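Local coordinates for protein hydrazine synthase gamma subunit (Candidatus Kuenenia stuttgartiensis, PDB 5C2V) that reduces nitric oxide to hydroxylamine, the first half-reaction of hydrazine synthesis, within the hydrazine synthase complex, and carries two c-type hemes, at residues C[96-101]-C[153-158]; C[201-206]-C[256-261]; C[224-229]-C[245-250]. All blocks are in the same frame, centred on the assembly; numbering follows the deposited sequence.

Following the chain from the N terminus, interaction 1 comes first: it joins the loop after strand 89-90 to the chain leaving helix 141-152, closing a loop that includes helices 123-126, 129-132 and 141-152. Interaction 2 starts only after that loop is complete. It pairs 201-206 with 256-261, over heme 2, and within the loop it closes lies interaction 3, where 224-229 and 245-250 meet at either end of the short connection containing helix 229-234. Interactions 1 and 2 touch, L100 packing on S202 and T260, and share a calcium ion bound by L100 O and D257 OD2. Interaction 3 stands apart, about 23 Å from interaction 2, centre to centre.

Interaction 1: residues C[96-101]-C[153-158]; sequences GGRYLP and ALEFTG. With CA (calcium ion), chain T.
G96, just before the type I beta turn G97-L100, and Y99 within it meet the irregular chain of L154, E155 and F156 just after helix 141-152. The contact fastens a calcium-binding loop to the exit of that helix. The backbone bond comes first: G96 N donates to L154 O at 2.9 Å, with an N-H...O angle of 138°, approaching from above the carbonyl plane. Water 1 lies 2.7 Å from L154 O, probably donating to it, and accepts from R98 N.

The polar side chains form a small chain of contacts. Y99 OH donates to E155 OE1 at 3.0 Å, on the syn lone pair; E155 OE1 sits at the ring edge, near its plane, with the ring and carboxylate planes 47° apart. E155 bends at its second torsion (chi2 -74°), which swings the carboxylate back to the tyrosine. R98 NH2 donates to Y99 OH, 3.3 Å away and in the guanidinium plane. R98 NH2 is also 4.0 Å from E155 OE2, a long salt bridge of charges alone, since that oxygen lies well out of the guanidinium plane.

Apolar contact centres on F156. One face of its ring takes a CH-pi contact from G96 CA, 4.1 Å from the centroid; beside it, F156 CE2 lies 4.1 Å from Y99 CD2, the two aromatic side chains sliding past each other in opposite directions. E155 also hydrogen-bonds through its backbone to the neighbouring beta subunit.

At the other end of the turn the chain meets metal: L100 O binds the calcium ion at 2.5 Å, alongside P102 O, D257 OD2 and three waters.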
loop_
_atom_site.group_PDB
_atom_site.type_symbol
_atom_site.label_atom_id
_atom_site.label_comp_id
_atom_site.label_asym_id
_atom_site.label_seq_id
_atom_site.Cartn_x
_atom_site.Cartn_y
_atom_site.Cartn_z
ATOM N N GLY C 96 21.307 57.348 13.386
ATOM C CA GLY C 96 20.802 58.566 13.996
ATOM C C GLY C 96 19.339 58.472 14.385
ATOM O O GLY C 96 18.549 59.368 14.090
ATOM N N GLY C 97 18.977 57.383 15.054
ATOM C CA GLY C 97 17.591 57.121 15.392
ATOM C C GLY C 97 17.059 57.890 16.586
ATOM O O GLY C 97 15.874 58.222 16.635
ATOM N N ARG C 98 17.928 58.176 17.551
ATOM C CA ARG C 98 17.499 58.804 18.799
ATOM C C ARG C 98 17.160 60.283 18.629
ATOM O O ARG C 98 16.447 60.861 19.450
ATOM C CB ARG C 98 18.578 58.646 19.874
ATOM C CG ARG C 98 19.850 59.440 19.613
ATOM C CD ARG C 98 20.773 59.415 20.823
ATOM N NE ARG C 98 21.955 60.250 20.626
ATOM C CZ ARG C 98 22.872 60.482 21.559
ATOM N NH1 ARG C 98 22.747 59.944 22.765
ATOM N NH2 ARG C 98 23.914 61.257 21.289
ATOM N N TYR C 99 17.669 60.890 17.563
ATOM C CA TYR C 99 17.527 62.329 17.366
ATOM C C TYR C 99 16.133 62.741 16.902
ATOM O O TYR C 99 15.767 63.912 16.999
ATOM C CB TYR C 99 18.569 62.828 16.362
ATOM C CG TYR C 99 19.993 62.671 16.839
ATOM C CD1 TYR C 99 20.313 62.816 18.182
ATOM C CD2 TYR C 99 21.016 62.373 15.950
ATOM C CE1 TYR C 99 21.613 62.674 18.626
ATOM C CE2 TYR C 99 22.320 62.227 16.386
ATOM C CZ TYR C 99 22.612 62.378 17.724
ATOM O OH TYR C 99 23.908 62.235 18.163
ATOM N N LEU C 100 15.353 61.788 16.400
ATOM C CA LEU C 100 14.034 62.118 15.866
ATOM C C LEU C 100 12.922 61.151 16.272
ATOM O O LEU C 100 12.526 60.291 15.482
ATOM C CB LEU C 100 14.098 62.199 14.340
ATOM C CG LEU C 100 14.823 63.418 13.770
ATOM C CD1 LEU C 100 15.002 63.274 12.272
ATOM C CD2 LEU C 100 14.062 64.693 14.102
ATOM N N PRO C 101 12.426 61.283 17.514
ATOM C CA PRO C 101 11.181 60.646 17.956
ATOM C C PRO C 101 9.961 61.439 17.477
ATOM O O PRO C 101 10.101 62.629 17.198
ATOM C CB PRO C 101 11.302 60.674 19.480
ATOM C CG PRO C 101 12.102 61.895 19.751
ATOM C CD PRO C 101 13.083 62.014 18.613
ATOM N N ALA C 153 23.136 54.674 19.885
ATOM C CA ALA C 153 24.541 55.023 19.704
ATOM C C ALA C 153 24.933 55.092 18.231
ATOM O O ALA C 153 26.078 55.403 17.901
ATOM C CB ALA C 153 25.425 54.026 20.435
ATOM N N LEU C 154 23.983 54.801 17.348
ATOM C CA LEU C 154 24.242 54.844 15.913
ATOM C C LEU C 154 24.198 56.273 15.381
ATOM O O LEU C 154 23.227 56.999 15.596
ATOM C CB LEU C 154 23.239 53.967 15.162
ATOM C CG LEU C 154 23.417 52.458 15.346
ATOM C CD1 LEU C 154 22.330 51.689 14.611
ATOM C CD2 LEU C 154 24.799 52.022 14.879
ATOM N N GLU C 155 25.258 56.665 14.681
ATOM C CA GLU C 155 25.388 58.018 14.153
ATOM C C GLU C 155 25.401 58.013 12.629
ATOM O O GLU C 155 25.737 57.005 12.008
ATOM C CB GLU C 155 26.663 58.680 14.683
ATOM C CG GLU C 155 26.765 58.735 16.200
ATOM C CD GLU C 155 25.842 59.768 16.816
ATOM O OE1 GLU C 155 25.348 60.645 16.077
ATOM O OE2 GLU C 155 25.612 59.704 18.042
ATOM N N PHE C 156 25.029 59.143 12.032
ATOM C CA PHE C 156 25.014 59.276 10.578
ATOM C C PHE C 156 26.403 59.087 9.970
ATOM O O PHE C 156 27.414 59.423 10.586
ATOM C CB PHE C 156 24.451 60.640 10.170
ATOM C CG PHE C 156 23.013 60.848 10.555
ATOM C CD1 PHE C 156 22.003 60.138 9.927
ATOM C CD2 PHE C 156 22.670 61.763 11.537
ATOM C CE1 PHE C 156 20.678 60.330 10.279
ATOM C CE2 PHE C 156 21.349 61.961 11.892
ATOM C CZ PHE C 156 20.351 61.244 11.261
ATOM N N THR C 157 26.440 58.539 8.758
ATOM C CA THR C 157 27.697 58.310 8.053
ATOM C C THR C 157 28.225 59.579 7.393
ATOM O O THR C 157 29.433 59.805 7.338
ATOM C CB THR C 157 27.546 57.225 6.968
ATOM O OG1 THR C 157 26.580 57.647 5.997
ATOM C CG2 THR C 157 27.101 55.909 7.581
ATOM N N GLY C 158 27.312 60.405 6.891
ATOM C CA GLY C 158 27.685 61.579 6.123
ATOM C C GLY C 158 27.786 61.240 4.647
ATOM O O GLY C 158 28.090 60.104 4.286
HETATM CA CA CA T . 10.724 59.998 13.811
HETATM O O HOH W 1 21.010 57.315 17.019
HETATM O O HOH W 2 9.883 62.135 14.447
HETATM O O HOH W 3 12.054 61.009 12.104
HETATM O O HOH W 4 11.567 57.853 13.162
#

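Interaction 2: residues C[201-206]-C[256-261]; sequences FSDAQT and FDTPTL. With CA (calcium ion), chain T; HEC (heme c), chain B.
T206 and D257 form an antiparallel, non-hydrogen-bonded pair, CA atoms 4.5 Å apart, in the two-stranded ribbon of 206-207 and 256-257, and from there the two segments run in opposite directions over heme 2 of the cytochrome c domain. Just past the pair, T258 N donates to Q205 O at 3.2 Å, almost straight (161°).

On the 201-206 side, an ST turn (A204 N to S202 OG) and an Asx turn (Q205 N to D203 OD1) fold the chain around T258. T258 OG1 lies 3.0 Å from D203 OD1, while D203 OD2 is bonded to H207. At the far end F201 CB packs on L261 CB at 3.6 Å, the two side chains crossing at about a right angle. F201 O accepts from H190 ND1, which probably helps orient this axial heme ligand.

P259 packs against a heme propionate and the ring atom C3D, and L261 CD2 reaches C3A of the heme at 3.5 Å. D257 turns the other way, its CG anti to the backbone N (chi1 166°), and D257 OD2 binds the calcium ion at 2.4 Å while D257 OD1 accepts from a water 2.7 Å away.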
loop_
_atom_site.group_PDB
_atom_site.type_symbol
_atom_site.label_atom_id
_atom_site.label_comp_id
_atom_site.label_asym_id
_atom_site.label_seq_id
_atom_site.Cartn_x
_atom_site.Cartn_y
_atom_site.Cartn_z
ATOM N N PHE C 201 17.173 67.809 9.380
ATOM C CA PHE C 201 16.309 67.941 8.200
ATOM C C PHE C 201 14.925 67.300 8.356
ATOM O O PHE C 201 14.386 66.732 7.405
ATOM C CB PHE C 201 17.008 67.365 6.968
ATOM C CG PHE C 201 18.141 68.214 6.467
ATOM C CD1 PHE C 201 17.911 69.228 5.553
ATOM C CD2 PHE C 201 19.434 68.002 6.914
ATOM C CE1 PHE C 201 18.949 70.014 5.091
ATOM C CE2 PHE C 201 20.477 68.784 6.455
ATOM C CZ PHE C 201 20.234 69.792 5.543
ATOM N N SER C 202 14.353 67.402 9.552
ATOM C CA SER C 202 13.002 66.910 9.805
ATOM C C SER C 202 12.346 67.700 10.935
ATOM O O SER C 202 13.016 68.106 11.885
ATOM C CB SER C 202 13.028 65.416 10.146
ATOM O OG SER C 202 11.738 64.948 10.500
ATOM N N ASP C 203 11.036 67.901 10.842
ATOM C CA ASP C 203 10.310 68.633 11.877
ATOM C C ASP C 203 9.836 67.699 12.985
ATOM O O ASP C 203 9.293 68.149 13.996
ATOM C CB ASP C 203 9.119 69.393 11.280
ATOM C CG ASP C 203 8.181 68.498 10.481
ATOM O OD1 ASP C 203 8.253 67.258 10.617
ATOM O OD2 ASP C 203 7.357 69.043 9.718
ATOM N N ALA C 204 10.044 66.401 12.777
ATOM C CA ALA C 204 9.610 65.361 13.708
ATOM C C ALA C 204 8.107 65.432 13.968
ATOM O O ALA C 204 7.647 65.156 15.076
ATOM C CB ALA C 204 10.384 65.458 15.020
ATOM N N GLN C 205 7.349 65.801 12.940
ATOM C CA GLN C 205 5.899 65.905 13.056
ATOM C C GLN C 205 5.194 64.949 12.099
ATOM O O GLN C 205 5.839 64.226 11.339
ATOM C CB GLN C 205 5.439 67.339 12.791
ATOM C CG GLN C 205 6.016 68.369 13.748
ATOM C CD GLN C 205 5.510 69.770 13.466
ATOM O OE1 GLN C 205 4.488 69.952 12.803
ATOM N NE2 GLN C 205 6.228 70.770 13.966
ATOM N N THR C 206 3.866 64.957 12.142
ATOM C CA THR C 206 3.060 64.093 11.289
ATOM C C THR C 206 2.347 64.911 10.215
ATOM O O THR C 206 1.552 65.797 10.527
ATOM C CB THR C 206 2.021 63.306 12.110
ATOM O OG1 THR C 206 2.688 62.538 13.119
ATOM C CG2 THR C 206 1.230 62.374 11.213
ATOM N N PHE C 256 2.002 60.506 7.995
ATOM C CA PHE C 256 3.207 59.819 8.449
ATOM C C PHE C 256 4.231 60.740 9.108
ATOM O O PHE C 256 4.308 61.930 8.802
ATOM C CB PHE C 256 3.862 59.091 7.272
ATOM C CG PHE C 256 2.906 58.259 6.468
ATOM C CD1 PHE C 256 2.558 56.985 6.882
ATOM C CD2 PHE C 256 2.347 58.757 5.302
ATOM C CE1 PHE C 256 1.672 56.220 6.146
ATOM C CE2 PHE C 256 1.461 57.998 4.563
ATOM C CZ PHE C 256 1.124 56.728 4.986
ATOM N N ASP C 257 5.017 60.167 10.015
ATOM C CA ASP C 257 6.116 60.873 10.662
ATOM C C ASP C 257 7.256 61.114 9.674
ATOM O O ASP C 257 7.729 60.183 9.022
ATOM C CB ASP C 257 6.606 60.077 11.877
ATOM C CG ASP C 257 7.946 60.560 12.397
ATOM O OD1 ASP C 257 7.998 61.661 12.983
ATOM O OD2 ASP C 257 8.945 59.825 12.235
ATOM N N THR C 258 7.689 62.367 9.563
ATOM C CA THR C 258 8.717 62.738 8.594
ATOM C C THR C 258 10.097 62.228 8.995
ATOM O O THR C 258 10.561 62.484 10.106
ATOM C CB THR C 258 8.796 64.264 8.405
ATOM O OG1 THR C 258 9.593 64.838 9.448
ATOM C CG2 THR C 258 7.409 64.879 8.425
ATOM N N PRO C 259 10.753 61.494 8.085
ATOM C CA PRO C 259 12.110 60.974 8.274
ATOM C C PRO C 259 13.179 62.037 8.058
ATOM O O PRO C 259 12.920 63.045 7.399
ATOM C CB PRO C 259 12.224 59.876 7.204
ATOM C CG PRO C 259 10.845 59.727 6.611
ATOM C CD PRO C 259 10.173 61.039 6.814
ATOM N N THR C 260 14.368 61.808 8.604
ATOM C CA THR C 260 15.511 62.674 8.343
ATOM C C THR C 260 15.927 62.575 6.880
ATOM O O THR C 260 15.697 61.557 6.229
ATOM C CB THR C 260 16.715 62.314 9.234
ATOM O OG1 THR C 260 17.810 63.189 8.939
ATOM C CG2 THR C 260 17.148 60.874 8.993
ATOM N N LEU C 261 16.527 63.641 6.360
ATOM C CA LEU C 261 17.080 63.605 5.012
ATOM C C LEU C 261 18.576 63.308 5.050
ATOM O O LEU C 261 19.228 63.216 4.011
ATOM C CB LEU C 261 16.813 64.921 4.279
ATOM C CG LEU C 261 15.338 65.253 4.041
ATOM C CD1 LEU C 261 15.196 66.389 3.039
ATOM C CD2 LEU C 261 14.573 64.021 3.579
HETATM CA CA CA T . 10.724 59.998 13.811
HETATM FE FE HEC B . 9.668 65.440 2.462
HETATM C CHA HEC B . 9.752 62.055 3.043
HETATM C CHB HEC B . 12.455 65.179 0.495
HETATM C CHC HEC B . 9.154 68.647 1.302
HETATM C CHD HEC B . 7.114 65.836 4.689
HETATM N NA HEC B . 10.868 63.896 1.856
HETATM C C1A HEC B . 10.757 62.578 2.257
HETATM C C2A HEC B . 11.881 61.849 1.701
HETATM C C3A HEC B . 12.626 62.708 1.000
HETATM C C4A HEC B . 12.005 64.015 1.080
HETATM C CMA HEC B . 13.925 62.368 0.237
HETATM C CAA HEC B . 12.170 60.344 1.892
HETATM C CBA HEC B . 12.552 60.078 3.345
HETATM C CGA HEC B . 12.607 58.593 3.594
HETATM O O1A HEC B . 13.169 58.180 4.640
HETATM O O2A HEC B . 12.094 57.822 2.743
HETATM N NB HEC B . 10.673 66.718 1.194
HETATM C C1B HEC B . 11.719 66.339 0.373
HETATM C C2B HEC B . 11.893 67.366 -0.634
HETATM C C3B HEC B . 10.985 68.327 -0.407
HETATM C C4B HEC B . 10.196 67.935 0.746
HETATM C CMB HEC B . 12.962 67.339 -1.749
HETATM C CAB HEC B . 10.781 69.627 -1.219
HETATM C CBB HEC B . 10.191 69.305 -2.610
HETATM N NC HEC B . 8.374 66.963 2.911
HETATM C C1C HEC B . 8.325 68.208 2.314
HETATM C C2C HEC B . 7.183 68.916 2.858
HETATM C C3C HEC B . 6.695 68.189 3.871
HETATM C C4C HEC B . 7.384 66.912 3.872
HETATM C CMC HEC B . 6.861 70.400 2.575
HETATM C CAC HEC B . 5.515 68.566 4.797
HETATM C CBC HEC B . 4.192 68.618 4.001
HETATM N ND HEC B . 8.634 64.145 3.737
HETATM C C1D HEC B . 7.503 64.535 4.451
HETATM C C2D HEC B . 6.801 63.351 4.897
HETATM C C3D HEC B . 7.634 62.168 4.381
HETATM C C4D HEC B . 8.747 62.760 3.672
HETATM C CMD HEC B . 5.497 63.294 5.722
HETATM C CAD HEC B . 7.349 60.661 4.560
HETATM C CBD HEC B . 6.083 60.295 3.793
HETATM C CGD HEC B . 5.960 58.798 3.700
HETATM O O1D HEC B . 4.999 58.315 3.047
HETATM O O2D HEC B . 6.825 58.089 4.276
HETATM O O HOH W 5 5.634 62.493 13.999
HETATM O O HOH W 2 9.883 62.135 14.447
HETATM O O HOH W 3 12.054 61.009 12.104
HETATM O O HOH W 4 11.567 57.853 13.162
#

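Interaction 3: residues C[224-229]-C[245-250]; sequences GKVFNI and TPIIGL
F227 and I247 carry the polar part of this contact, between two irregular segments that flank helix 229-234 in the cytochrome c domain. F227 N donates to I247 O at 3.1 Å, and the bond is nearly linear with the carbonyl (C=O...N 164°). V226 CA adds a CA-H...O contact to the same oxygen at 3.4 Å, so I247 O is approached by two neighbouring residues.

The CG of F227 stands between its backbone N and carbonyl carbon (chi1 61°), which lays the ring against the 246-248 backbone. F227 CZ lies 3.1 Å from P246 O, F227 CE2 comes 3.4 Å from I248 N, and G249 N sits at the ring edge. R213 makes a cation-pi contact with the same ring.

The apolar contacts between side chains are made by V226, N228 and I247-I248. V226 CG1 and I247 CB lie 4.1 Å apart, their side chains side by side, and V226 CG2 meets I248 CG2 at 4.0 Å. I247 CG2 also packs against N228 CB at 3.9 Å, crossing it at about a right angle. At the other end L250 CD2 covers G224 CA, 3.6 Å away.

N228 caps helix 229-234, its OD1 bonded to S230 OG and weakly to A231 N. A single cross-segment hydrogen bond amid aliphatic and aromatic contacts suggests that apolar packing contributes more than polar pairing to holding the ends of this connection together.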
loop_
_atom_site.group_PDB
_atom_site.type_symbol
_atom_site.label_atom_id
_atom_site.label_comp_id
_atom_site.label_asym_id
_atom_site.label_seq_id
_atom_site.Cartn_x
_atom_site.Cartn_y
_atom_site.Cartn_z
ATOM N N GLY C 224 -6.472 47.618 -3.543
ATOM C CA GLY C 224 -5.657 48.807 -3.696
ATOM C C GLY C 224 -5.576 49.273 -5.134
ATOM O O GLY C 224 -5.793 48.497 -6.065
ATOM N N LYS C 225 -5.248 50.547 -5.312
ATOM C CA LYS C 225 -5.110 51.131 -6.639
ATOM C C LYS C 225 -3.641 51.423 -6.900
ATOM O O LYS C 225 -2.866 51.617 -5.964
ATOM C CB LYS C 225 -5.939 52.410 -6.773
ATOM C CG LYS C 225 -5.352 53.612 -6.048
ATOM C CD LYS C 225 -6.015 54.908 -6.486
ATOM C CE LYS C 225 -7.503 54.903 -6.183
ATOM N NZ LYS C 225 -8.148 56.191 -6.560
ATOM N N VAL C 226 -3.251 51.441 -8.169
ATOM C CA VAL C 226 -1.855 51.670 -8.497
ATOM C C VAL C 226 -1.522 53.135 -8.245
ATOM O O VAL C 226 -2.103 54.028 -8.860
ATOM C CB VAL C 226 -1.552 51.314 -9.965
ATOM C CG1 VAL C 226 -0.074 51.510 -10.268
ATOM C CG2 VAL C 226 -1.982 49.887 -10.265
ATOM N N PHE C 227 -0.583 53.375 -7.334
ATOM C CA PHE C 227 -0.202 54.738 -6.987
ATOM C C PHE C 227 0.988 55.206 -7.811
ATOM O O PHE C 227 1.341 56.385 -7.796
ATOM C CB PHE C 227 0.112 54.849 -5.491
ATOM C CG PHE C 227 1.259 53.986 -5.036
ATOM C CD1 PHE C 227 2.569 54.416 -5.173
ATOM C CD2 PHE C 227 1.024 52.753 -4.450
ATOM C CE1 PHE C 227 3.622 53.630 -4.750
ATOM C CE2 PHE C 227 2.075 51.964 -4.020
ATOM C CZ PHE C 227 3.374 52.402 -4.174
ATOM N N ASN C 228 1.606 54.276 -8.530
ATOM C CA ASN C 228 2.742 54.614 -9.368
ATOM C C ASN C 228 2.257 54.883 -10.784
ATOM O O ASN C 228 1.844 53.967 -11.496
ATOM C CB ASN C 228 3.780 53.491 -9.346
ATOM C CG ASN C 228 5.151 53.949 -9.808
ATOM O OD1 ASN C 228 5.279 54.928 -10.542
ATOM N ND2 ASN C 228 6.187 53.238 -9.376
ATOM N N ILE C 229 2.317 56.147 -11.187
ATOM C CA ILE C 229 1.768 56.572 -12.468
ATOM C C ILE C 229 2.645 56.096 -13.618
ATOM O O ILE C 229 2.146 55.602 -14.630
ATOM C CB ILE C 229 1.618 58.106 -12.527
ATOM C CG1 ILE C 229 0.588 58.573 -11.496
ATOM C CG2 ILE C 229 1.206 58.554 -13.921
ATOM C CD1 ILE C 229 0.335 60.064 -11.512
ATOM N N THR C 245 9.749 46.810 -5.619
ATOM C CA THR C 245 8.841 47.551 -4.748
ATOM C C THR C 245 7.392 47.379 -5.191
ATOM O O THR C 245 7.121 47.218 -6.381
ATOM C CB THR C 245 9.170 49.057 -4.735
ATOM O OG1 THR C 245 8.734 49.655 -5.962
ATOM C CG2 THR C 245 10.658 49.272 -4.587
ATOM N N PRO C 246 6.451 47.410 -4.234
ATOM C CA PRO C 246 5.027 47.347 -4.580
ATOM C C PRO C 246 4.524 48.632 -5.232
ATOM O O PRO C 246 4.882 49.724 -4.791
ATOM C CB PRO C 246 4.349 47.127 -3.225
ATOM C CG PRO C 246 5.288 47.733 -2.241
ATOM C CD PRO C 246 6.661 47.447 -2.776
ATOM N N ILE C 247 3.713 48.500 -6.277
ATOM C CA ILE C 247 3.060 49.652 -6.888
ATOM C C ILE C 247 1.622 49.810 -6.386
ATOM O O ILE C 247 0.895 50.694 -6.837
ATOM C CB ILE C 247 3.068 49.565 -8.428
ATOM C CG1 ILE C 247 2.443 48.253 -8.905
ATOM C CG2 ILE C 247 4.488 49.702 -8.958
ATOM C CD1 ILE C 247 2.509 48.067 -10.409
ATOM N N ILE C 248 1.219 48.947 -5.456
ATOM C CA ILE C 248 -0.102 49.035 -4.832
ATOM C C ILE C 248 -0.003 48.922 -3.314
ATOM O O ILE C 248 1.049 48.574 -2.778
ATOM C CB ILE C 248 -1.062 47.937 -5.339
ATOM C CG1 ILE C 248 -0.576 46.554 -4.898
ATOM C CG2 ILE C 248 -1.223 48.008 -6.852
ATOM C CD1 ILE C 248 -1.509 45.427 -5.285
ATOM N N GLY C 249 -1.099 49.226 -2.624
ATOM C CA GLY C 249 -1.157 49.059 -1.181
ATOM C C GLY C 249 -2.427 49.600 -0.547
ATOM O O GLY C 249 -3.155 50.385 -1.157
ATOM N N LEU C 250 -2.695 49.170 0.682
ATOM C CA LEU C 250 -3.803 49.707 1.460
ATOM C C LEU C 250 -3.304 50.162 2.823
ATOM O O LEU C 250 -2.954 49.340 3.663
ATOM C CB LEU C 250 -4.908 48.662 1.628
ATOM C CG LEU C 250 -5.608 48.182 0.359
ATOM C CD1 LEU C 250 -6.531 47.010 0.656
ATOM C CD2 LEU C 250 -6.380 49.331 -0.251
#